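Local atomic coordinates of twin-arginine translocation pathway signal (Rhodoferax ferrireducens, PDB entry 5IM2), a protein that binds benzoate and probably serves as the extracytoplasmic solute-binding component of a TRAP transporter. Residues K187-T195 and G224-P232; L214-S222 and V235-T245. All coordinates share one frame; numbering follows the deposited sequence.

Contact 1 of 2, residues K187-T195 and G224-P232; sequences KGLKMRGPT and GTIDGAALP. With BEZ (benzoic acid), chain B.
The carbonyl oxygen of K190 is gripped by two backbone N-H groups of the facing segment. D227 N is 2.7 Å from K190 O and lies in the carbonyl plane, while G228 N makes a weak second bond. These bonds lie at the start of a parallel ladder, M191 beside G228 and R192 beside A229, in the six-stranded sheet of one lobe of this type II periplasmic-binding-protein fold. Strand 190-193 lies between strands 208-211 and 228-232. Further along, R192 N donates to G228 O, and R192 O accepts A230 N. D227 also closes on K190 from its side chain: OD2 accepts K190 N at 2.9 Å, met on the anti side and 29° out of the carboxylate plane. The K190 side chain bends at chi3 (-59°), which brings CD and CE alongside T225 O and NZ to G224 O at 3.0 Å. With an alanine here, G224 O, just past the end of helix 217-223, would probably lose its lysine partner and T225 O its aliphatic cover. M191 points to the face of the sheet opposite R192, its SD 3.7 Å from the CA of G228.

R192 carries the ladder into the benzoate pocket. An extended chi1 (178°) and a bend at chi2 bring its guanidinium to the carboxylate, which it takes in two nearly straight bonds: NH1 to BEZ O1 and NH2 to BEZ O2, each 2.7 Å. This is the arginine-carboxylate pairing characteristic of TRAP solute-binding proteins. NH2 has a second acceptor in M212 O, and P194 CA covers one guanidinium face toward the rim. In the plane of the group, NH1 also donates to A230 O at 3.1 Å, which helps fix its rotation. L231 CD2 approaches the same nitrogen obliquely, 3.4 Å from NH1.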
ATOM      1  N   LYS A 187       1.219  24.249   2.707  1.00 23.33           N
ATOM      2  CA  LYS A 187       2.305  25.003   2.088  1.00 26.99           C
ATOM      3  C   LYS A 187       3.541  24.956   2.959  1.00 20.24           C
ATOM      4  O   LYS A 187       3.492  25.336   4.132  1.00 22.23           O
ATOM      5  CB  LYS A 187       1.890  26.456   1.867  1.00 49.22           C
ATOM      6  CG  LYS A 187       0.928  26.697   0.723  1.00 78.18           C
ATOM      7  CD  LYS A 187       0.941  28.173   0.333  1.00 87.31           C
ATOM      8  CE  LYS A 187      -0.124  28.501  -0.700  1.00 81.14           C
ATOM      9  NZ  LYS A 187      -0.250  29.977  -0.876  1.00 74.89           N
ATOM     10  N   GLY A 188       4.649  24.504   2.380  1.00 21.01           N
ATOM     11  CA  GLY A 188       5.937  24.503   3.049  1.00 20.28           C
ATOM     12  C   GLY A 188       6.102  23.458   4.127  1.00 21.28           C
ATOM     13  O   GLY A 188       7.192  23.354   4.687  1.00 21.87           O
ATOM     14  N   LEU A 189       5.067  22.681   4.450  1.00 18.09           N
ATOM     15  CA  LEU A 189       5.227  21.584   5.389  1.00 20.96           C
ATOM     16  C   LEU A 189       6.029  20.448   4.787  1.00 18.00           C
ATOM     17  O   LEU A 189       5.790  20.026   3.654  1.00 19.83           O
ATOM     18  CB  LEU A 189       3.880  21.020   5.833  1.00 17.11           C
ATOM     19  CG  LEU A 189       2.945  21.914   6.655  1.00 22.59           C
ATOM     20  CD1 LEU A 189       1.770  21.078   7.178  1.00 28.48           C
ATOM     21  CD2 LEU A 189       3.664  22.573   7.806  1.00 33.92           C
ATOM     22  N   LYS A 190       6.965  19.927   5.572  1.00 19.96           N
ATOM     23  CA  LYS A 190       7.709  18.730   5.191  1.00 17.86           C
ATOM     24  C   LYS A 190       6.843  17.511   5.479  1.00 18.65           C
ATOM     25  O   LYS A 190       6.651  17.143   6.636  1.00 18.58           O
ATOM     26  CB  LYS A 190       9.031  18.660   5.954  1.00 19.59           C
ATOM     27  CG  LYS A 190      10.061  19.682   5.526  1.00 22.73           C
ATOM     28  CD  LYS A 190      11.280  19.640   6.422  1.00 32.92           C
ATOM     29  CE  LYS A 190      10.930  19.906   7.904  1.00 51.93           C
ATOM     30  NZ  LYS A 190      12.133  20.140   8.774  1.00 60.10           N
ATOM     31  N   MET A 191       6.322  16.880   4.422  1.00 17.13           N
ATOM     32  CA  MET A 191       5.338  15.806   4.516  1.00 16.89           C
ATOM     33  C   MET A 191       5.879  14.526   3.900  1.00 17.92           C
ATOM     34  O   MET A 191       6.267  14.511   2.731  1.00 17.01           O
ATOM     35  CB  MET A 191       4.046  16.205   3.807  1.00 13.84           C
ATOM     36  CG  MET A 191       3.311  17.342   4.494  1.00 27.88           C
ATOM     37  SD  MET A 191       2.690  16.941   6.164  1.00 24.31           S
ATOM     38  CE  MET A 191       1.506  15.656   5.766  1.00 19.16           C
ATOM     39  N   ARG A 192       5.805  13.435   4.658  1.00 15.94           N
ATOM     40  CA  ARG A 192       6.228  12.123   4.170  1.00 17.68           C
ATOM     41  C   ARG A 192       5.167  11.479   3.282  1.00 15.90           C
ATOM     42  O   ARG A 192       3.967  11.492   3.600  1.00 15.08           O
ATOM     43  CB  ARG A 192       6.530  11.188   5.347  1.00 17.21           C
ATOM     44  CG  ARG A 192       6.921   9.781   4.961  1.00 16.47           C
ATOM     45  CD  ARG A 192       5.701   8.837   4.807  1.00 16.35           C
ATOM     46  NE  ARG A 192       6.146   7.498   4.464  1.00 18.94           N
ATOM     47  CZ  ARG A 192       5.338   6.453   4.296  1.00 14.83           C
ATOM     48  NH1 ARG A 192       4.007   6.579   4.430  1.00 15.51           N
ATOM     49  NH2 ARG A 192       5.867   5.289   3.988  1.00 18.30           N
ATOM     50  N   GLY A 193       5.634  10.865   2.191  1.00 16.32           N
ATOM     51  CA  GLY A 193       4.833   9.927   1.435  1.00 15.54           C
ATOM     52  C   GLY A 193       5.601   8.643   1.187  1.00 18.30           C
ATOM     53  O   GLY A 193       6.835   8.597   1.270  1.00 14.49           O
ATOM     54  N   PRO A 194       4.884   7.576   0.829  1.00 13.34           N
ATOM     55  CA  PRO A 194       5.526   6.268   0.679  1.00 15.10           C
ATOM     56  C   PRO A 194       6.184   6.008  -0.678  1.00 19.11           C
ATOM     57  O   PRO A 194       7.111   5.194  -0.750  1.00 21.27           O
ATOM     58  CB  PRO A 194       4.358   5.298   0.913  1.00 19.11           C
ATOM     59  CG  PRO A 194       3.127   6.073   0.424  1.00 14.62           C
ATOM     60  CD  PRO A 194       3.417   7.496   0.827  1.00 12.09           C
ATOM     61  N   THR A 195       5.706   6.666  -1.740  1.00 17.07           N
ATOM     62  CA  THR A 195       6.138   6.382  -3.101  1.00 14.69           C
ATOM     63  C   THR A 195       6.210   7.688  -3.897  1.00 21.58           C
ATOM     64  O   THR A 195       5.596   8.684  -3.521  1.00 18.38           O
ATOM     65  CB  THR A 195       5.162   5.459  -3.791  1.00 14.93           C
ATOM     66  OG1 THR A 195       3.948   6.197  -3.993  1.00 21.82           O
ATOM     67  CG2 THR A 195       4.888   4.217  -2.951  1.00 18.83           C
ATOM     68  N   GLY A 224      12.632  15.692  13.698  1.00 33.48           N
ATOM     69  CA  GLY A 224      12.066  16.856  13.042  1.00 37.35           C
ATOM     70  C   GLY A 224      12.380  17.018  11.570  1.00 34.16           C
ATOM     71  O   GLY A 224      12.235  18.125  11.047  1.00 38.18           O
ATOM     72  N   THR A 225      12.802  15.958  10.867  1.00 27.32           N
ATOM     73  CA  THR A 225      13.006  16.114   9.432  1.00 26.34           C
ATOM     74  C   THR A 225      11.699  16.079   8.663  1.00 22.61           C
ATOM     75  O   THR A 225      11.697  16.366   7.457  1.00 31.22           O
ATOM     76  CB  THR A 225      13.972  15.054   8.875  1.00 35.53           C
ATOM     77  OG1 THR A 225      13.542  13.741   9.224  1.00 32.80           O
ATOM     78  CG2 THR A 225      15.401  15.289   9.414  1.00 36.31           C
ATOM     79  N   ILE A 226      10.591  15.716   9.314  1.00 27.16           N
ATOM     80  CA  ILE A 226       9.265  15.861   8.728  1.00 22.84           C
ATOM     81  C   ILE A 226       8.321  16.473   9.751  1.00 24.19           C
ATOM     82  O   ILE A 226       8.457  16.263  10.962  1.00 25.77           O
ATOM     83  CB  ILE A 226       8.695  14.519   8.200  1.00 23.30           C
ATOM     84  CG1 ILE A 226       8.659  13.448   9.289  1.00 23.82           C
ATOM     85  CG2 ILE A 226       9.486  14.046   6.994  1.00 24.12           C
ATOM     86  CD1 ILE A 226       7.983  12.167   8.819  1.00 20.93           C
ATOM     87  N   ASP A 227       7.350  17.241   9.233  1.00 21.17           N
ATOM     88  CA  ASP A 227       6.271  17.853   9.991  1.00 19.16           C
ATOM     89  C   ASP A 227       5.046  16.943  10.100  1.00 24.63           C
ATOM     90  O   ASP A 227       4.176  17.172  10.937  1.00 24.78           O
ATOM     91  CB  ASP A 227       5.862  19.166   9.308  1.00 26.39           C
ATOM     92  CG  ASP A 227       6.989  20.207   9.320  1.00 28.81           C
ATOM     93  OD1 ASP A 227       7.637  20.305  10.375  1.00 27.81           O
ATOM     94  OD2 ASP A 227       7.227  20.927   8.301  1.00 24.55           O
ATOM     95  N   GLY A 228       4.949  15.946   9.245  1.00 19.49           N
ATOM     96  CA  GLY A 228       3.749  15.139   9.165  1.00 16.90           C
ATOM     97  C   GLY A 228       3.967  14.043   8.158  1.00 20.10           C
ATOM     98  O   GLY A 228       5.017  13.971   7.499  1.00 18.62           O
ATOM     99  N   ALA A 229       2.959  13.175   8.055  1.00 20.55           N
ATOM    100  CA  ALA A 229       3.050  11.987   7.220  1.00 17.21           C
ATOM    101  C   ALA A 229       1.690  11.663   6.640  1.00 21.35           C
ATOM    102  O   ALA A 229       0.659  11.829   7.299  1.00 19.71           O
ATOM    103  CB  ALA A 229       3.545  10.760   7.994  1.00 19.38           C
ATOM    104  N   ALA A 230       1.715  11.140   5.423  1.00 14.93           N
ATOM    105  CA  ALA A 230       0.541  10.553   4.803  1.00 16.72           C
ATOM    106  C   ALA A 230       0.555   9.059   5.124  1.00 16.54           C
ATOM    107  O   ALA A 230       1.517   8.372   4.797  1.00 15.54           O
ATOM    108  CB  ALA A 230       0.580  10.796   3.294  1.00 19.35           C
ATOM    109  N   LEU A 231      -0.490   8.573   5.795  1.00 16.38           N
ATOM    110  CA  LEU A 231      -0.656   7.160   6.136  1.00 14.26           C
ATOM    111  C   LEU A 231      -2.143   6.863   6.166  1.00 14.80           C
ATOM    112  O   LEU A 231      -2.923   7.728   6.577  1.00 17.83           O
ATOM    113  CB  LEU A 231      -0.102   6.808   7.515  1.00 15.66           C
ATOM    114  CG  LEU A 231       1.374   6.974   7.790  1.00 18.99           C
ATOM    115  CD1 LEU A 231       1.670   6.986   9.284  1.00 22.81           C
ATOM    116  CD2 LEU A 231       2.073   5.856   7.081  1.00 16.55           C
ATOM    117  N   PRO A 232      -2.555   5.627   5.880  1.00 14.28           N
ATOM    118  CA  PRO A 232      -3.917   5.228   6.253  1.00 19.68           C
ATOM    119  C   PRO A 232      -4.019   5.053   7.768  1.00 16.35           C
ATOM    120  O   PRO A 232      -3.019   4.891   8.468  1.00 19.83           O
ATOM    121  CB  PRO A 232      -4.103   3.897   5.531  1.00 21.37           C
ATOM    122  CG  PRO A 232      -2.720   3.313   5.559  1.00 16.51           C
ATOM    123  CD  PRO A 232      -1.783   4.484   5.351  1.00 14.17           C
TER
HETATM  124  C   BEZ B 401       3.173   3.167   4.148  1.00 12.40           C
HETATM  125  O1  BEZ B 401       2.590   4.272   3.952  1.00 13.97           O
HETATM  126  O2  BEZ B 401       4.401   3.069   3.913  1.00 17.04           O
HETATM  127  C1  BEZ B 401       2.405   1.998   4.688  1.00 13.02           C
HETATM  128  C2  BEZ B 401       3.048   0.780   4.886  1.00 15.01           C
HETATM  129  C3  BEZ B 401       2.320  -0.285   5.421  1.00 15.09           C
HETATM  130  C4  BEZ B 401       0.978  -0.123   5.719  1.00 11.97           C
HETATM  131  C5  BEZ B 401       0.338   1.082   5.497  1.00 16.58           C
HETATM  132  C6  BEZ B 401       1.063   2.158   4.974  1.00 16.22           C

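Contact 2 of 2, residues L214-S222 and V235-T245; sequences LPAIPDALS and VVPSVKVHELT. With BEZ (benzoic acid), chain B.
L214 and V235 meet over one face of the benzoate ring, while P232 lies near C5 and C6. In this periplasmic-binding-protein lobe, helix 217-223 belongs to the beta-alpha-beta crossover from strand 208-211 to strand 228-232, and it packs here on the segment that follows the second strand. V235 CB is 3.7 Å from BEZ C5. L214 CD2 lies over the same face, toward C3, and L214 CB is close to carboxylate O2. The L214 and V235 side chains lie alongside each other, pointing opposite ways. Their contact is tight, with L214 CD2 3.4 Å from V235 CG2.

No hydrogen bond joins the segments. With chi1 at 180°, L214 swings its CG away from the backbone N and to 4.0 Å from V239 CG1. P218 crosses V239 at about a right angle, its CG resting on V239 O. Farther from the ligand, L221 CD1 fits among V241 CG2, L244 CB and T245 CG2, while L244 CD1 reaches P218. T245 is held by its hydroxyl: OG1 donates to V241 O at 2.7 Å from above the carbonyl plane, and L244 N reaches that oxygen from the opposite face.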
ATOM      1  N   LEU A 214       7.786   3.038   5.864  1.00 15.16           N
ATOM      2  CA  LEU A 214       7.047   3.150   7.118  1.00 19.87           C
ATOM      3  C   LEU A 214       7.943   3.153   8.349  1.00 20.25           C
ATOM      4  O   LEU A 214       7.762   4.043   9.190  1.00 19.34           O
ATOM      5  CB  LEU A 214       6.029   2.006   7.220  1.00 16.69           C
ATOM      6  CG  LEU A 214       5.158   1.965   8.494  1.00 19.83           C
ATOM      7  CD1 LEU A 214       4.079   3.056   8.491  1.00 22.55           C
ATOM      8  CD2 LEU A 214       4.514   0.581   8.686  1.00 17.45           C
ATOM      9  N   PRO A 215       8.895   2.219   8.529  1.00 17.81           N
ATOM     10  CA  PRO A 215       9.604   2.140   9.825  1.00 19.37           C
ATOM     11  C   PRO A 215      10.454   3.360  10.136  1.00 23.18           C
ATOM     12  O   PRO A 215      10.792   3.557  11.312  1.00 22.12           O
ATOM     13  CB  PRO A 215      10.477   0.885   9.685  1.00 20.76           C
ATOM     14  CG  PRO A 215       9.906   0.145   8.529  1.00 19.14           C
ATOM     15  CD  PRO A 215       9.380   1.193   7.606  1.00 20.35           C
ATOM     16  N   ALA A 216      10.802   4.166   9.119  1.00 24.48           N
ATOM     17  CA  ALA A 216      11.624   5.356   9.277  1.00 24.60           C
ATOM     18  C   ALA A 216      10.840   6.539   9.839  1.00 21.02           C
ATOM     19  O   ALA A 216      11.441   7.559  10.179  1.00 23.27           O
ATOM     20  CB  ALA A 216      12.240   5.728   7.918  1.00 21.32           C
ATOM     21  N   ILE A 217       9.515   6.442   9.937  1.00 21.71           N
ATOM     22  CA  ILE A 217       8.699   7.628  10.188  1.00 21.25           C
ATOM     23  C   ILE A 217       8.895   8.123  11.616  1.00 21.76           C
ATOM     24  O   ILE A 217       9.064   9.335  11.812  1.00 22.90           O
ATOM     25  CB  ILE A 217       7.219   7.368   9.865  1.00 21.59           C
ATOM     26  CG1 ILE A 217       7.045   7.312   8.343  1.00 17.10           C
ATOM     27  CG2 ILE A 217       6.326   8.476  10.404  1.00 22.59           C
ATOM     28  CD1 ILE A 217       5.701   6.809   7.903  1.00 15.84           C
ATOM     29  N   PRO A 218       8.894   7.251  12.633  1.00 24.78           N
ATOM     30  CA  PRO A 218       9.105   7.747  14.007  1.00 26.92           C
ATOM     31  C   PRO A 218      10.395   8.537  14.201  1.00 24.45           C
ATOM     32  O   PRO A 218      10.371   9.622  14.804  1.00 35.09           O
ATOM     33  CB  PRO A 218       9.103   6.449  14.832  1.00 30.49           C
ATOM     34  CG  PRO A 218       8.247   5.535  14.088  1.00 26.29           C
ATOM     35  CD  PRO A 218       8.478   5.828  12.633  1.00 24.11           C
ATOM     36  N   ASP A 219      11.540   8.004  13.751  1.00 25.82           N
ATOM     37  CA  ASP A 219      12.805   8.711  13.930  1.00 26.24           C
ATOM     38  C   ASP A 219      12.798  10.031  13.177  1.00 24.30           C
ATOM     39  O   ASP A 219      13.410  11.004  13.622  1.00 30.30           O
ATOM     40  CB  ASP A 219      13.979   7.838  13.465  1.00 36.17           C
ATOM     41  CG  ASP A 219      15.297   8.629  13.314  1.00 49.44           C
ATOM     42  OD1 ASP A 219      16.049   8.741  14.304  1.00 45.37           O
ATOM     43  OD2 ASP A 219      15.589   9.121  12.197  1.00 50.76           O
ATOM     44  N   ALA A 220      12.077  10.098  12.055  1.00 25.18           N
ATOM     45  CA  ALA A 220      11.996  11.354  11.319  1.00 33.43           C
ATOM     46  C   ALA A 220      11.069  12.350  12.009  1.00 26.95           C
ATOM     47  O   ALA A 220      11.385  13.547  12.090  1.00 29.61           O
ATOM     48  CB  ALA A 220      11.539  11.091   9.891  1.00 20.95           C
ATOM     49  N   LEU A 221       9.934  11.886  12.523  1.00 27.95           N
ATOM     50  CA  LEU A 221       9.078  12.773  13.299  1.00 25.95           C
ATOM     51  C   LEU A 221       9.828  13.312  14.512  1.00 32.16           C
ATOM     52  O   LEU A 221       9.742  14.504  14.828  1.00 30.13           O
ATOM     53  CB  LEU A 221       7.793  12.051  13.720  1.00 27.11           C
ATOM     54  CG  LEU A 221       6.653  11.977  12.680  1.00 27.53           C
ATOM     55  CD1 LEU A 221       5.515  11.134  13.214  1.00 26.14           C
ATOM     56  CD2 LEU A 221       6.110  13.326  12.262  1.00 35.28           C
ATOM     57  N   SER A 222      10.609  12.463  15.178  1.00 25.97           N
ATOM     58  CA  SER A 222      11.219  12.882  16.435  1.00 28.09           C
ATOM     59  C   SER A 222      12.402  13.808  16.216  1.00 30.04           C
ATOM     60  O   SER A 222      12.593  14.762  16.981  1.00 34.37           O
ATOM     61  CB  SER A 222      11.650  11.651  17.229  1.00 46.23           C
ATOM     62  OG  SER A 222      10.516  10.932  17.661  1.00 59.46           O
ATOM     63  N   VAL A 235      -2.484   1.661  10.065  1.00 17.49           N
ATOM     64  CA  VAL A 235      -1.085   1.419  10.421  1.00 21.42           C
ATOM     65  C   VAL A 235      -0.614   2.344  11.518  1.00 27.47           C
ATOM     66  O   VAL A 235       0.438   2.085  12.120  1.00 21.39           O
ATOM     67  CB  VAL A 235      -0.190   1.555   9.173  1.00 17.31           C
ATOM     68  CG1 VAL A 235      -0.042   3.002   8.729  1.00 18.74           C
ATOM     69  CG2 VAL A 235       1.163   0.881   9.414  1.00 21.92           C
ATOM     70  N   VAL A 236      -1.386   3.378  11.829  1.00 19.88           N
ATOM     71  CA  VAL A 236      -0.886   4.462  12.676  1.00 25.24           C
ATOM     72  C   VAL A 236      -0.440   3.942  14.037  1.00 26.39           C
ATOM     73  O   VAL A 236       0.656   4.316  14.493  1.00 25.22           O
ATOM     74  CB  VAL A 236      -1.957   5.561  12.777  1.00 24.08           C
ATOM     75  CG1 VAL A 236      -1.812   6.449  14.033  1.00 28.80           C
ATOM     76  CG2 VAL A 236      -1.978   6.373  11.526  1.00 25.09           C
ATOM     77  N   PRO A 237      -1.219   3.124  14.744  1.00 28.35           N
ATOM     78  CA  PRO A 237      -0.768   2.686  16.069  1.00 24.90           C
ATOM     79  C   PRO A 237       0.466   1.803  16.047  1.00 28.78           C
ATOM     80  O   PRO A 237       1.166   1.743  17.063  1.00 28.87           O
ATOM     81  CB  PRO A 237      -1.972   1.923  16.630  1.00 28.48           C
ATOM     82  CG  PRO A 237      -3.110   2.228  15.728  1.00 29.33           C
ATOM     83  CD  PRO A 237      -2.573   2.636  14.417  1.00 26.94           C
ATOM     84  N   SER A 238       0.753   1.101  14.948  1.00 26.22           N
ATOM     85  CA  SER A 238       1.898   0.199  14.922  1.00 31.11           C
ATOM     86  C   SER A 238       3.212   0.959  14.969  1.00 29.53           C
ATOM     87  O   SER A 238       4.219   0.383  15.392  1.00 29.95           O
ATOM     88  CB  SER A 238       1.863  -0.705  13.673  1.00 26.95           C
ATOM     89  OG  SER A 238       2.344  -0.017  12.503  1.00 26.39           O
ATOM     90  N   VAL A 239       3.212   2.222  14.536  1.00 22.51           N
ATOM     91  CA  VAL A 239       4.374   3.105  14.597  1.00 28.60           C
ATOM     92  C   VAL A 239       4.166   4.233  15.594  1.00 33.27           C
ATOM     93  O   VAL A 239       4.922   5.211  15.591  1.00 37.44           O
ATOM     94  CB  VAL A 239       4.738   3.660  13.208  1.00 32.40           C
ATOM     95  CG1 VAL A 239       5.455   2.594  12.410  1.00 31.60           C
ATOM     96  CG2 VAL A 239       3.501   4.193  12.439  1.00 27.40           C
ATOM     97  N   LYS A 240       3.152   4.116  16.448  1.00 27.03           N
ATOM     98  CA  LYS A 240       2.886   5.062  17.524  1.00 31.74           C
ATOM     99  C   LYS A 240       2.813   6.483  16.975  1.00 33.08           C
ATOM    100  O   LYS A 240       3.262   7.444  17.597  1.00 34.93           O
ATOM    101  CB  LYS A 240       3.932   4.919  18.644  1.00 29.29           C
ATOM    102  CG  LYS A 240       3.899   3.563  19.370  1.00 45.62           C
ATOM    103  CD  LYS A 240       4.724   2.492  18.649  1.00 72.85           C
ATOM    104  CE  LYS A 240       6.232   2.682  18.849  1.00 90.41           C
ATOM    105  NZ  LYS A 240       7.049   2.037  17.770  1.00 89.74           N
ATOM    106  N   VAL A 241       2.230   6.620  15.781  1.00 36.51           N
ATOM    107  CA  VAL A 241       2.132   7.948  15.170  1.00 35.24           C
ATOM    108  C   VAL A 241       1.065   8.797  15.851  1.00 37.11           C
ATOM    109  O   VAL A 241       1.164  10.035  15.845  1.00 32.95           O
ATOM    110  CB  VAL A 241       1.905   7.813  13.650  1.00 30.92           C
ATOM    111  CG1 VAL A 241       1.159   9.029  13.074  1.00 26.64           C
ATOM    112  CG2 VAL A 241       3.256   7.666  12.965  1.00 29.71           C
ATOM    113  N   HIS A 242       0.072   8.178  16.487  1.00 34.11           N
ATOM    114  CA  HIS A 242      -0.880   8.956  17.269  1.00 41.97           C
ATOM    115  C   HIS A 242      -0.233   9.564  18.508  1.00 44.88           C
ATOM    116  O   HIS A 242      -0.796  10.496  19.089  1.00 43.18           O
ATOM    117  CB  HIS A 242      -2.069   8.088  17.678  1.00 35.57           C
ATOM    118  CG  HIS A 242      -1.705   6.948  18.575  1.00 37.13           C
ATOM    119  ND1 HIS A 242      -0.868   5.928  18.181  1.00 35.91           N
ATOM    120  CD2 HIS A 242      -2.075   6.663  19.844  1.00 37.36           C
ATOM    121  CE1 HIS A 242      -0.736   5.065  19.170  1.00 33.09           C
ATOM    122  NE2 HIS A 242      -1.458   5.487  20.193  1.00 44.10           N
ATOM    123  N   GLU A 243       0.922   9.051  18.931  1.00 32.94           N
ATOM    124  CA  GLU A 243       1.640   9.660  20.043  1.00 35.45           C
ATOM    125  C   GLU A 243       2.599  10.746  19.584  1.00 38.81           C
ATOM    126  O   GLU A 243       2.961  11.615  20.388  1.00 41.42           O
ATOM    127  CB  GLU A 243       2.405   8.586  20.820  1.00 39.52           C
ATOM    128  CG  GLU A 243       1.486   7.616  21.548  1.00 48.01           C
ATOM    129  CD  GLU A 243       2.221   6.416  22.130  1.00 54.67           C
ATOM    130  OE1 GLU A 243       3.466   6.434  22.155  1.00 62.30           O
ATOM    131  OE2 GLU A 243       1.554   5.451  22.561  1.00 56.27           O
ATOM    132  N   LEU A 244       2.990  10.724  18.307  1.00 32.60           N
ATOM    133  CA  LEU A 244       3.971  11.654  17.755  1.00 32.56           C
ATOM    134  C   LEU A 244       3.345  12.788  16.950  1.00 36.22           C
ATOM    135  O   LEU A 244       4.075  13.690  16.514  1.00 30.44           O
ATOM    136  CB  LEU A 244       4.969  10.881  16.868  1.00 36.54           C
ATOM    137  CG  LEU A 244       5.708   9.733  17.578  1.00 41.70           C
ATOM    138  CD1 LEU A 244       6.360   8.764  16.610  1.00 45.25           C
ATOM    139  CD2 LEU A 244       6.759  10.313  18.509  1.00 44.37           C
ATOM    140  N   THR A 245       2.030  12.762  16.730  1.00 31.54           N
ATOM    141  CA  THR A 245       1.322  13.795  15.974  1.00 30.73           C
ATOM    142  C   THR A 245       0.049  14.136  16.737  1.00 37.32           C
ATOM    143  O   THR A 245      -0.412  13.361  17.575  1.00 46.93           O
ATOM    144  CB  THR A 245       0.990  13.352  14.525  1.00 30.39           C
ATOM    145  OG1 THR A 245       0.168  12.182  14.533  1.00 34.97           O
ATOM    146  CG2 THR A 245       2.251  13.082  13.704  1.00 22.79           C
TER
HETATM  147  C   BEZ B 401       3.173   3.167   4.148  1.00 12.40           C
HETATM  148  O1  BEZ B 401       2.590   4.272   3.952  1.00 13.97           O
HETATM  149  O2  BEZ B 401       4.401   3.069   3.913  1.00 17.04           O
HETATM  150  C1  BEZ B 401       2.405   1.998   4.688  1.00 13.02           C
HETATM  151  C2  BEZ B 401       3.048   0.780   4.886  1.00 15.01           C
HETATM  152  C3  BEZ B 401       2.320  -0.285   5.421  1.00 15.09           C
HETATM  153  C4  BEZ B 401       0.978  -0.123   5.719  1.00 11.97           C
HETATM  154  C5  BEZ B 401       0.338   1.082   5.497  1.00 16.58           C
HETATM  155  C6  BEZ B 401       1.063   2.158   4.974  1.00 16.22           C

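Overall arrangement
Contacts 1 and 2 build the same lobe in two layers, with centres about 11 Å apart. Their segments alternate along the chain. Contact 1 lies within the sheet and is held mostly by backbone and charged-group hydrogen bonds. It is partly buried, with K190 and D227 at its more accessible end. Contact 2 is a buried, apolar interface between helix 217-223 and the chain around helix 241-244. The layers touch where R192 NE meets I217 CD1 and where L231 CD2 meets L214 CD1. Both reach the benzoate, but differently: 187-195 supplies the arginine for its carboxylate, whereas 214-222 and 235-245 supply aliphatic cover for its ring.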